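Anti-H(O) lectin 1 (Ulex europaeus, PDB 1FX5) binds carbohydrate as an L-fucose-specific legume lectin that carries calcium and manganese ions and recognises the H(O) blood-group determinant. Local coordinates at residues 105-115 against 144-152; 158-169 against 184-194. One frame throughout, in Å; residues are numbered along the deposited sequence.

Contact 1: residues 105-115 against 144-152; sequences GYFGLFNDTKC and GIDVNCVKS. Unlike the reference sequence in segment 105-115: Asn111 (reference Glu), Cys115 (reference Asp). Unlike the reference sequence in segment 144-152: Cys149 (reference Arg). With NAG (2-acetamido-2-deoxy-beta-D-glucopyranose), chain D.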
loop_
_atom_site.group_PDB
_atom_site.type_symbol
_atom_site.label_atom_id
_atom_site.label_comp_id
_atom_site.label_asym_id
_atom_site.label_seq_id
_atom_site.Cartn_x
_atom_site.Cartn_y
_atom_site.Cartn_z
ATOM N N GLY A 105 -20.481 -13.735 -17.833
ATOM C CA GLY A 105 -19.486 -13.458 -18.859
ATOM C C GLY A 105 -18.954 -12.033 -18.958
ATOM O O GLY A 105 -18.141 -11.719 -19.828
ATOM N N TYR A 106 -19.410 -11.158 -18.080
ATOM C CA TYR A 106 -18.965 -9.774 -18.086
ATOM C C TYR A 106 -17.908 -9.510 -16.996
ATOM O O TYR A 106 -17.506 -8.358 -16.777
ATOM C CB TYR A 106 -20.177 -8.831 -18.007
ATOM C CG TYR A 106 -21.093 -8.965 -19.211
ATOM C CD1 TYR A 106 -22.304 -9.635 -19.121
ATOM C CD2 TYR A 106 -20.735 -8.426 -20.437
ATOM C CE1 TYR A 106 -23.144 -9.756 -20.220
ATOM C CE2 TYR A 106 -21.570 -8.549 -21.557
ATOM C CZ TYR A 106 -22.771 -9.209 -21.437
ATOM O OH TYR A 106 -23.611 -9.286 -22.519
ATOM N N PHE A 107 -17.528 -10.574 -16.276
ATOM C CA PHE A 107 -16.511 -10.553 -15.207
ATOM C C PHE A 107 -16.609 -9.552 -14.067
ATOM O O PHE A 107 -15.600 -9.346 -13.350
ATOM C CB PHE A 107 -15.110 -10.366 -15.821
ATOM C CG PHE A 107 -14.759 -11.374 -16.876
ATOM C CD1 PHE A 107 -14.713 -11.012 -18.221
ATOM C CD2 PHE A 107 -14.478 -12.688 -16.528
ATOM C CE1 PHE A 107 -14.394 -11.942 -19.206
ATOM C CE2 PHE A 107 -14.160 -13.626 -17.511
ATOM C CZ PHE A 107 -14.121 -13.246 -18.854
ATOM N N GLY A 108 -17.773 -8.931 -13.909
ATOM C CA GLY A 108 -17.958 -7.954 -12.856
ATOM C C GLY A 108 -17.351 -6.598 -13.216
ATOM O O GLY A 108 -17.434 -5.648 -12.428
ATOM N N LEU A 109 -16.798 -6.473 -14.423
ATOM C CA LEU A 109 -16.176 -5.227 -14.867
ATOM C C LEU A 109 -17.017 -4.352 -15.787
ATOM O O LEU A 109 -16.821 -3.124 -15.835
ATOM C CB LEU A 109 -14.858 -5.547 -15.594
ATOM C CG LEU A 109 -13.801 -6.391 -14.873
ATOM C CD1 LEU A 109 -12.627 -6.661 -15.829
ATOM C CD2 LEU A 109 -13.335 -5.656 -13.622
ATOM N N PHE A 110 -17.916 -4.982 -16.546
ATOM C CA PHE A 110 -18.789 -4.277 -17.495
ATOM C C PHE A 110 -20.313 -4.494 -17.299
ATOM O O PHE A 110 -20.724 -5.448 -16.632
ATOM C CB PHE A 110 -18.390 -4.684 -18.937
ATOM C CG PHE A 110 -16.895 -4.668 -19.189
ATOM C CD1 PHE A 110 -16.227 -3.479 -19.407
ATOM C CD2 PHE A 110 -16.169 -5.845 -19.183
ATOM C CE1 PHE A 110 -14.856 -3.468 -19.612
ATOM C CE2 PHE A 110 -14.797 -5.839 -19.388
ATOM C CZ PHE A 110 -14.144 -4.650 -19.600
ATOM N N ASN A 111 -21.131 -3.630 -17.920
ATOM C CA ASN A 111 -22.609 -3.694 -17.842
ATOM C C ASN A 111 -23.189 -4.644 -18.886
ATOM O O ASN A 111 -24.188 -5.323 -18.640
ATOM C CB ASN A 111 -23.279 -2.340 -18.160
ATOM C CG ASN A 111 -23.125 -1.300 -17.065
ATOM O OD1 ASN A 111 -22.791 -1.604 -15.919
ATOM N ND2 ASN A 111 -23.353 -0.050 -17.472
ATOM N N ASP A 112 -22.642 -4.564 -20.092
ATOM C CA ASP A 112 -23.081 -5.387 -21.220
ATOM C C ASP A 112 -22.004 -5.334 -22.313
ATOM O O ASP A 112 -20.870 -5.036 -21.993
ATOM C CB ASP A 112 -24.444 -4.913 -21.754
ATOM C CG ASP A 112 -24.495 -3.398 -22.004
ATOM O OD1 ASP A 112 -25.554 -2.820 -21.728
ATOM O OD2 ASP A 112 -23.510 -2.768 -22.476
ATOM N N THR A 113 -22.360 -5.538 -23.587
ATOM C CA THR A 113 -21.352 -5.516 -24.649
ATOM C C THR A 113 -20.929 -4.181 -25.245
ATOM O O THR A 113 -20.046 -4.153 -26.098
ATOM C CB THR A 113 -21.709 -6.453 -25.831
ATOM O OG1 THR A 113 -22.671 -5.808 -26.671
ATOM C CG2 THR A 113 -22.275 -7.769 -25.342
ATOM N N LYS A 114 -21.562 -3.085 -24.867
ATOM C CA LYS A 114 -21.162 -1.796 -25.431
ATOM C C LYS A 114 -19.803 -1.338 -24.925
ATOM O O LYS A 114 -19.499 -1.489 -23.741
ATOM C CB LYS A 114 -22.247 -0.752 -25.181
ATOM C CG LYS A 114 -23.574 -1.179 -25.819
ATOM C CD LYS A 114 -24.645 -0.089 -25.862
ATOM C CE LYS A 114 -25.968 -0.632 -26.478
ATOM N NZ LYS A 114 -25.817 -1.326 -27.817
ATOM N N CYS A 115 -18.955 -0.856 -25.831
ATOM C CA CYS A 115 -17.612 -0.359 -25.491
ATOM C C CYS A 115 -17.760 1.096 -25.034
ATOM O O CYS A 115 -18.519 1.862 -25.633
ATOM C CB CYS A 115 -16.697 -0.449 -26.701
ATOM S SG CYS A 115 -16.543 -2.119 -27.397
ATOM N N GLY A 144 -7.125 -12.933 -23.403
ATOM C CA GLY A 144 -7.123 -11.710 -24.178
ATOM C C GLY A 144 -6.894 -10.401 -23.454
ATOM O O GLY A 144 -6.850 -10.329 -22.215
ATOM N N ILE A 145 -6.703 -9.359 -24.249
ATOM C CA ILE A 145 -6.479 -8.025 -23.721
ATOM C C ILE A 145 -7.704 -7.143 -24.006
ATOM O O ILE A 145 -8.114 -6.989 -25.162
ATOM C CB ILE A 145 -5.168 -7.440 -24.286
ATOM C CG1 ILE A 145 -3.999 -8.238 -23.690
ATOM C CG2 ILE A 145 -5.032 -5.983 -23.896
ATOM C CD1 ILE A 145 -2.658 -7.981 -24.323
ATOM N N ASP A 146 -8.326 -6.645 -22.935
ATOM C CA ASP A 146 -9.512 -5.793 -23.039
ATOM C C ASP A 146 -9.225 -4.342 -22.709
ATOM O O ASP A 146 -8.630 -4.040 -21.677
ATOM C CB ASP A 146 -10.603 -6.265 -22.074
ATOM C CG ASP A 146 -10.995 -7.710 -22.268
ATOM O OD1 ASP A 146 -10.643 -8.336 -23.283
ATOM O OD2 ASP A 146 -11.677 -8.238 -21.389
ATOM N N VAL A 147 -9.698 -3.446 -23.562
ATOM C CA VAL A 147 -9.501 -2.018 -23.356
ATOM C C VAL A 147 -10.892 -1.370 -23.411
ATOM O O VAL A 147 -11.518 -1.315 -24.486
ATOM C CB VAL A 147 -8.568 -1.406 -24.465
ATOM C CG1 VAL A 147 -8.401 0.096 -24.272
ATOM C CG2 VAL A 147 -7.205 -2.074 -24.423
ATOM N N ASN A 148 -11.422 -0.999 -22.242
ATOM C CA ASN A 148 -12.738 -0.360 -22.150
ATOM C C ASN A 148 -13.921 -1.128 -22.788
ATOM O O ASN A 148 -14.947 -0.528 -23.131
ATOM C CB ASN A 148 -12.658 1.049 -22.769
ATOM C CG ASN A 148 -11.847 2.010 -21.929
ATOM O OD1 ASN A 148 -11.783 1.873 -20.716
ATOM N ND2 ASN A 148 -11.225 2.989 -22.569
ATOM N N CYS A 149 -13.802 -2.448 -22.904
ATOM C CA CYS A 149 -14.869 -3.237 -23.497
ATOM C C CYS A 149 -14.688 -4.742 -23.213
ATOM O O CYS A 149 -13.564 -5.201 -22.957
ATOM C CB CYS A 149 -14.882 -2.994 -25.014
ATOM S SG CYS A 149 -16.490 -3.354 -25.775
ATOM N N VAL A 150 -15.793 -5.489 -23.213
ATOM C CA VAL A 150 -15.739 -6.930 -22.961
ATOM C C VAL A 150 -15.188 -7.648 -24.226
ATOM O O VAL A 150 -14.823 -8.829 -24.182
ATOM C CB VAL A 150 -17.140 -7.506 -22.522
ATOM C CG1 VAL A 150 -18.135 -7.529 -23.698
ATOM C CG2 VAL A 150 -16.973 -8.912 -21.909
ATOM N N LYS A 151 -15.165 -6.937 -25.350
ATOM C CA LYS A 151 -14.656 -7.496 -26.606
ATOM C C LYS A 151 -13.151 -7.151 -26.654
ATOM O O LYS A 151 -12.796 -5.993 -26.487
ATOM C CB LYS A 151 -15.375 -6.860 -27.783
ATOM C CG LYS A 151 -14.998 -7.463 -29.118
ATOM C CD LYS A 151 -15.814 -6.817 -30.208
ATOM C CE LYS A 151 -15.650 -7.534 -31.535
ATOM N NZ LYS A 151 -16.180 -8.927 -31.493
ATOM N N SER A 152 -12.284 -8.143 -26.832
ATOM C CA SER A 152 -10.828 -7.933 -26.883
ATOM C C SER A 152 -10.256 -7.333 -28.180
ATOM O O SER A 152 -10.841 -7.501 -29.261
ATOM C CB SER A 152 -10.114 -9.281 -26.673
ATOM O OG SER A 152 -10.605 -10.007 -25.555
HETATM C C1 NAG D . -23.584 1.035 -16.540
HETATM C C2 NAG D . -23.748 2.341 -17.306
HETATM C C3 NAG D . -23.888 3.467 -16.297
HETATM C C4 NAG D . -25.145 3.199 -15.480
HETATM C C5 NAG D . -24.981 1.849 -14.782
HETATM C C6 NAG D . -26.170 1.455 -13.918
HETATM C C7 NAG D . -21.406 2.594 -17.882
HETATM C C8 NAG D . -20.395 2.889 -18.982
HETATM N N2 NAG D . -22.680 2.600 -18.254
HETATM O O3 NAG D . -23.974 4.734 -16.973
HETATM O O4 NAG D . -25.338 4.237 -14.502
HETATM O O5 NAG D . -24.776 0.810 -15.774
HETATM O O6 NAG D . -27.395 1.678 -14.599
HETATM O O7 NAG D . -21.049 2.415 -16.710
HETATM O O HOH W 1 -18.267 -4.025 -22.809
#
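In this legume lectin a disulfide between Cys115 and Cys149 ties the loop 105-115, which lies between strands 88-94 and 122-127, to the turn that leaves strand 142-147. It offers a worked example of two loops beside a metal site joined by one covalent bond and an aromatic-aliphatic cluster. The SG atoms of Cys115 and Cys149 are 2.0 Å apart with a C-S-S-C torsion of -70°, and Cys115 CA also makes a CA-H...O contact with Asn148 O. Asn148 OD1 is hydrogen-bonded to Thr121 N.

Phe110 lays one ring face on the backbone of the turn: Val150 N stands over the ring centre and Cys149 C nearer the rim, and the ring atom CZ comes within 3.5 Å of Cys149 O. The opposite face carries Leu109 CB. Tyr119 meets the same ring edge-to-face, and its OH is hydrogen-bonded to the backbone N of Asn111.

Val150 projects from the turn against loop 105-115. Its CB lies 3.9 Å from Phe110 CD2. With CG1 set between the backbone N and the carbonyl carbon (chi1 71°), that methyl reaches Thr113 CA at 3.9 Å, while CG2, anti to the backbone N, extends to Gly105 O at 3.7 Å and to Tyr106 CD2. Trp136 packs on Tyr106, Thr113 and Val150.

Asn111 of the same loop carries N-acetylglucosamine through a covalent ND2-C1 bond. Nearby, Asp112 forms an Asx turn, OD2 accepting from Lys114 N. One water completes the join, accepting from Val150 N at 2.9 Å while donating to Asp112 O and Lys114 O.

Contact 2: residues 158-169 against 184-194; sequences WNKRYGLNNVAN and SLTYPSDQTSI
Arg161 lies along one face of the Tyr187 ring, its CD 3.8 Å from the ring centroid and almost on the ring normal, a CH-pi contact. Farther out the guanidinium stacks on the same ring with planes 24° apart, giving an off-centre cation-pi interaction. The chain runs extended from CG to NE, carrying the guanidinium past the ring to the turn beyond. There Asp190 is gripped end-on: NH2 gives to OD1 at 2.9 Å and NH1 to OD2 at 3.0 Å, one nitrogen to each oxygen of the salt bridge. NH1 meets OD2 from above the carboxylate plane, and Thr192 N reaches that oxygen from the opposite face, closing an Asx turn that helps fix the carboxylate.

At the far end of the tyrosine ring, Tyr187 OH accepts from Trp158 NE1 at 3.0 Å, with a bent N-H...O angle of 142°, and a weak bond from Arg161 N joins it. A water links this hydroxyl to Arg161 O.

Strands 168-175 and 180-187 form an antiparallel beta hairpin of the legume lectin fold, and Asn169 and Thr186 are a hydrogen-bonded pair near its open end, with N-H...O bonds in both directions. Next to that pair, Ala168 CB touches both Tyr187 CE1 and Leu185 CG. Leu185 CD1 and Ile194 CD1 both meet the Trp158 side chain, the latter at 3.7 Å from CB. Lys160 CB covers one face of the indole, while Lys160 NZ is held by the carbonyls of Thr128, Pro82 and Lys83. Outward again, Met76, Phe126 and Ile143 border Trp158.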
loop_
_atom_site.group_PDB
_atom_site.type_symbol
_atom_site.label_atom_id
_atom_site.label_comp_id
_atom_site.label_asym_id
_atom_site.label_seq_id
_atom_site.Cartn_x
_atom_site.Cartn_y
_atom_site.Cartn_z
ATOM N N TRP A 158 -6.572 -20.776 -25.914
ATOM C CA TRP A 158 -6.112 -21.376 -24.665
ATOM C C TRP A 158 -6.818 -22.700 -24.351
ATOM O O TRP A 158 -8.044 -22.755 -24.297
ATOM C CB TRP A 158 -6.378 -20.371 -23.513
ATOM C CG TRP A 158 -6.194 -20.886 -22.049
ATOM C CD1 TRP A 158 -5.195 -21.704 -21.570
ATOM C CD2 TRP A 158 -6.998 -20.539 -20.899
ATOM N NE1 TRP A 158 -5.323 -21.875 -20.206
ATOM C CE2 TRP A 158 -6.422 -21.176 -19.774
ATOM C CE3 TRP A 158 -8.139 -19.748 -20.726
ATOM C CZ2 TRP A 158 -6.958 -21.047 -18.480
ATOM C CZ3 TRP A 158 -8.666 -19.617 -19.449
ATOM C CH2 TRP A 158 -8.077 -20.266 -18.334
ATOM N N ASN A 159 -6.060 -23.777 -24.173
ATOM C CA ASN A 159 -6.674 -25.065 -23.853
ATOM C C ASN A 159 -6.654 -25.161 -22.323
ATOM O O ASN A 159 -5.674 -25.630 -21.729
ATOM C CB ASN A 159 -5.892 -26.209 -24.485
ATOM C CG ASN A 159 -5.937 -26.166 -26.005
ATOM O OD1 ASN A 159 -4.915 -26.304 -26.665
ATOM N ND2 ASN A 159 -7.122 -25.937 -26.566
ATOM N N LYS A 160 -7.728 -24.665 -21.709
ATOM C CA LYS A 160 -7.905 -24.646 -20.250
ATOM C C LYS A 160 -7.811 -26.013 -19.553
ATOM O O LYS A 160 -8.244 -27.022 -20.097
ATOM C CB LYS A 160 -9.238 -23.934 -19.897
ATOM C CG LYS A 160 -10.473 -24.530 -20.605
ATOM C CD LYS A 160 -11.769 -23.864 -20.178
ATOM C CE LYS A 160 -12.970 -24.721 -20.567
ATOM N NZ LYS A 160 -14.264 -24.144 -20.130
ATOM N N ARG A 161 -7.271 -26.015 -18.333
ATOM C CA ARG A 161 -7.106 -27.217 -17.526
ATOM C C ARG A 161 -7.689 -26.895 -16.152
ATOM O O ARG A 161 -7.543 -25.763 -15.691
ATOM C CB ARG A 161 -5.618 -27.553 -17.376
ATOM C CG ARG A 161 -4.913 -27.920 -18.666
ATOM C CD ARG A 161 -3.475 -28.365 -18.426
ATOM N NE ARG A 161 -2.813 -28.680 -19.694
ATOM C CZ ARG A 161 -1.506 -28.860 -19.867
ATOM N NH1 ARG A 161 -0.666 -28.768 -18.851
ATOM N NH2 ARG A 161 -1.038 -29.109 -21.088
ATOM N N TYR A 162 -8.331 -27.867 -15.500
ATOM C CA TYR A 162 -8.924 -27.660 -14.180
ATOM C C TYR A 162 -8.274 -28.573 -13.143
ATOM O O TYR A 162 -7.657 -29.565 -13.514
ATOM C CB TYR A 162 -10.428 -27.960 -14.215
ATOM C CG TYR A 162 -11.272 -26.914 -14.890
ATOM C CD1 TYR A 162 -11.310 -26.816 -16.275
ATOM C CD2 TYR A 162 -11.977 -25.974 -14.142
ATOM C CE1 TYR A 162 -12.015 -25.803 -16.898
ATOM C CE2 TYR A 162 -12.690 -24.955 -14.752
ATOM C CZ TYR A 162 -12.697 -24.870 -16.126
ATOM O OH TYR A 162 -13.343 -23.828 -16.738
ATOM N N GLY A 163 -8.415 -28.236 -11.854
ATOM C CA GLY A 163 -7.838 -29.052 -10.789
ATOM C C GLY A 163 -6.580 -28.526 -10.127
ATOM O O GLY A 163 -5.787 -27.817 -10.755
ATOM N N LEU A 164 -6.357 -28.917 -8.871
ATOM C CA LEU A 164 -5.177 -28.471 -8.124
ATOM C C LEU A 164 -3.874 -28.993 -8.734
ATOM O O LEU A 164 -2.812 -28.385 -8.597
ATOM C CB LEU A 164 -5.267 -28.883 -6.649
ATOM C CG LEU A 164 -4.893 -27.828 -5.585
ATOM C CD1 LEU A 164 -4.428 -28.560 -4.315
ATOM C CD2 LEU A 164 -3.783 -26.854 -6.049
ATOM N N ASN A 165 -3.960 -30.117 -9.427
ATOM C CA ASN A 165 -2.782 -30.701 -10.057
ATOM C C ASN A 165 -2.390 -29.917 -11.335
ATOM O O ASN A 165 -1.303 -30.130 -11.915
ATOM C CB ASN A 165 -3.031 -32.194 -10.369
ATOM C CG ASN A 165 -4.283 -32.427 -11.237
ATOM O OD1 ASN A 165 -5.413 -32.074 -10.856
ATOM N ND2 ASN A 165 -4.085 -33.048 -12.393
ATOM N N ASN A 166 -3.268 -29.011 -11.768
ATOM C CA ASN A 166 -3.009 -28.215 -12.954
ATOM C C ASN A 166 -2.808 -26.717 -12.698
ATOM O O ASN A 166 -3.382 -25.862 -13.390
ATOM C CB ASN A 166 -4.107 -28.426 -13.975
ATOM C CG ASN A 166 -4.064 -29.804 -14.581
ATOM O OD1 ASN A 166 -5.012 -30.562 -14.456
ATOM N ND2 ASN A 166 -2.973 -30.133 -15.248
ATOM N N VAL A 167 -1.993 -26.396 -11.702
ATOM C CA VAL A 167 -1.719 -25.002 -11.369
ATOM C C VAL A 167 -1.013 -24.305 -12.550
ATOM O O VAL A 167 -0.176 -24.905 -13.235
ATOM C CB VAL A 167 -0.839 -24.919 -10.081
ATOM C CG1 VAL A 167 -0.468 -23.478 -9.753
ATOM C CG2 VAL A 167 -1.622 -25.478 -8.928
ATOM N N ALA A 168 -1.372 -23.044 -12.784
ATOM C CA ALA A 168 -0.789 -22.247 -13.857
ATOM C C ALA A 168 -0.040 -21.069 -13.245
ATOM O O ALA A 168 -0.461 -20.537 -12.213
ATOM C CB ALA A 168 -1.898 -21.731 -14.779
ATOM N N ASN A 169 1.119 -20.736 -13.813
ATOM C CA ASN A 169 1.924 -19.612 -13.339
ATOM C C ASN A 169 1.758 -18.525 -14.418
ATOM O O ASN A 169 1.933 -18.793 -15.619
ATOM C CB ASN A 169 3.396 -19.987 -13.218
ATOM C CG ASN A 169 3.637 -21.096 -12.205
ATOM O OD1 ASN A 169 4.555 -21.912 -12.365
ATOM N ND2 ASN A 169 2.816 -21.145 -11.164
ATOM N N SER A 184 1.704 -13.894 -20.160
ATOM C CA SER A 184 1.990 -15.284 -20.514
ATOM C C SER A 184 1.565 -16.234 -19.394
ATOM O O SER A 184 1.553 -15.873 -18.192
ATOM C CB SER A 184 3.452 -15.494 -20.893
ATOM O OG SER A 184 4.285 -15.207 -19.818
ATOM N N LEU A 185 1.080 -17.392 -19.805
ATOM C CA LEU A 185 0.633 -18.412 -18.883
ATOM C C LEU A 185 1.435 -19.695 -19.128
ATOM O O LEU A 185 1.688 -20.046 -20.275
ATOM C CB LEU A 185 -0.865 -18.654 -19.084
ATOM C CG LEU A 185 -1.544 -19.795 -18.300
ATOM C CD1 LEU A 185 -3.047 -19.483 -18.108
ATOM C CD2 LEU A 185 -1.332 -21.153 -19.034
ATOM N N THR A 186 1.874 -20.357 -18.062
ATOM C CA THR A 186 2.635 -21.586 -18.204
ATOM C C THR A 186 2.174 -22.677 -17.237
ATOM O O THR A 186 1.884 -22.401 -16.064
ATOM C CB THR A 186 4.143 -21.342 -17.967
ATOM O OG1 THR A 186 4.631 -20.409 -18.941
ATOM C CG2 THR A 186 4.947 -22.673 -18.069
ATOM N N TYR A 187 2.001 -23.894 -17.754
ATOM C CA TYR A 187 1.582 -25.033 -16.921
ATOM C C TYR A 187 2.918 -25.752 -16.678
ATOM O O TYR A 187 3.479 -26.351 -17.595
ATOM C CB TYR A 187 0.599 -25.949 -17.668
ATOM C CG TYR A 187 -0.815 -25.402 -17.761
ATOM C CD1 TYR A 187 -1.634 -25.327 -16.643
ATOM C CD2 TYR A 187 -1.332 -24.977 -18.972
ATOM C CE1 TYR A 187 -2.947 -24.843 -16.732
ATOM C CE2 TYR A 187 -2.626 -24.493 -19.074
ATOM C CZ TYR A 187 -3.427 -24.428 -17.956
ATOM O OH TYR A 187 -4.710 -23.962 -18.091
ATOM N N PRO A 188 3.480 -25.633 -15.464
ATOM C CA PRO A 188 4.755 -26.263 -15.116
ATOM C C PRO A 188 4.854 -27.783 -15.277
ATOM O O PRO A 188 5.956 -28.310 -15.449
ATOM C CB PRO A 188 4.975 -25.821 -13.670
ATOM C CG PRO A 188 3.584 -25.621 -13.158
ATOM C CD PRO A 188 2.919 -24.919 -14.303
ATOM N N SER A 189 3.715 -28.475 -15.280
ATOM C CA SER A 189 3.699 -29.930 -15.424
ATOM C C SER A 189 4.299 -30.422 -16.738
ATOM O O SER A 189 5.006 -31.441 -16.771
ATOM C CB SER A 189 2.279 -30.467 -15.312
ATOM O OG SER A 189 1.550 -30.161 -16.483
ATOM N N ASP A 190 4.004 -29.717 -17.823
ATOM C CA ASP A 190 4.530 -30.117 -19.127
ATOM C C ASP A 190 5.155 -28.969 -19.889
ATOM O O ASP A 190 5.508 -29.123 -21.047
ATOM C CB ASP A 190 3.457 -30.817 -19.981
ATOM C CG ASP A 190 2.318 -29.879 -20.403
ATOM O OD1 ASP A 190 1.554 -30.296 -21.311
ATOM O OD2 ASP A 190 2.179 -28.760 -19.834
ATOM N N GLN A 191 5.258 -27.810 -19.243
ATOM C CA GLN A 191 5.851 -26.629 -19.862
ATOM C C GLN A 191 5.029 -25.973 -20.990
ATOM O O GLN A 191 5.591 -25.228 -21.798
ATOM C CB GLN A 191 7.263 -26.976 -20.354
ATOM C CG GLN A 191 8.344 -25.988 -20.014
ATOM C CD GLN A 191 8.836 -26.092 -18.586
ATOM O OE1 GLN A 191 8.111 -25.756 -17.641
ATOM N NE2 GLN A 191 10.092 -26.506 -18.420
ATOM N N THR A 192 3.735 -26.289 -21.091
ATOM C CA THR A 192 2.871 -25.696 -22.124
ATOM C C THR A 192 2.780 -24.207 -21.752
ATOM O O THR A 192 2.387 -23.854 -20.634
ATOM C CB THR A 192 1.457 -26.283 -22.076
ATOM O OG1 THR A 192 1.475 -27.618 -22.580
ATOM C CG2 THR A 192 0.478 -25.433 -22.881
ATOM N N SER A 193 3.101 -23.338 -22.699
ATOM C CA SER A 193 3.065 -21.909 -22.450
ATOM C C SER A 193 2.377 -21.125 -23.586
ATOM O O SER A 193 2.434 -21.525 -24.756
ATOM C CB SER A 193 4.515 -21.451 -22.254
ATOM O OG SER A 193 4.597 -20.078 -21.950
ATOM N N ILE A 194 1.650 -20.063 -23.243
ATOM C CA ILE A 194 0.971 -19.252 -24.259
ATOM C C ILE A 194 1.099 -17.791 -23.862
ATOM O O ILE A 194 1.234 -17.476 -22.668
ATOM C CB ILE A 194 -0.560 -19.564 -24.426
ATOM C CG1 ILE A 194 -1.310 -19.272 -23.149
ATOM C CG2 ILE A 194 -0.819 -21.023 -24.824
ATOM C CD1 ILE A 194 -2.788 -19.342 -23.364
HETATM O O HOH W 2 -5.942 -23.448 -15.913
HETATM O O HOH W 3 -0.771 -28.835 -15.978
HETATM O O HOH W 4 0.708 -27.506 -14.152
HETATM O O HOH W 5 4.693 -17.973 -17.411
#

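Overall arrangement
Contact 1 closes before contact 2 opens along the chain, and both reach strands of the antiparallel beta framework. Their centres lie 24 Å apart and their nearest atoms about 7 Å, without touching. The calcium ion gives them a common reference: in contact 1 the nearest atom of Gly105 is about 5 Å from it, whereas in contact 2 the nearest side-chain atom of Lys160 is about 9 Å away. Ile143, in strand 142-147, is touched by Trp158 and Ile194, and the same strand runs on into segment 144-152. Contact 1 also carries the glycan at Asn111. No other protein chain of the assembly touches either contact.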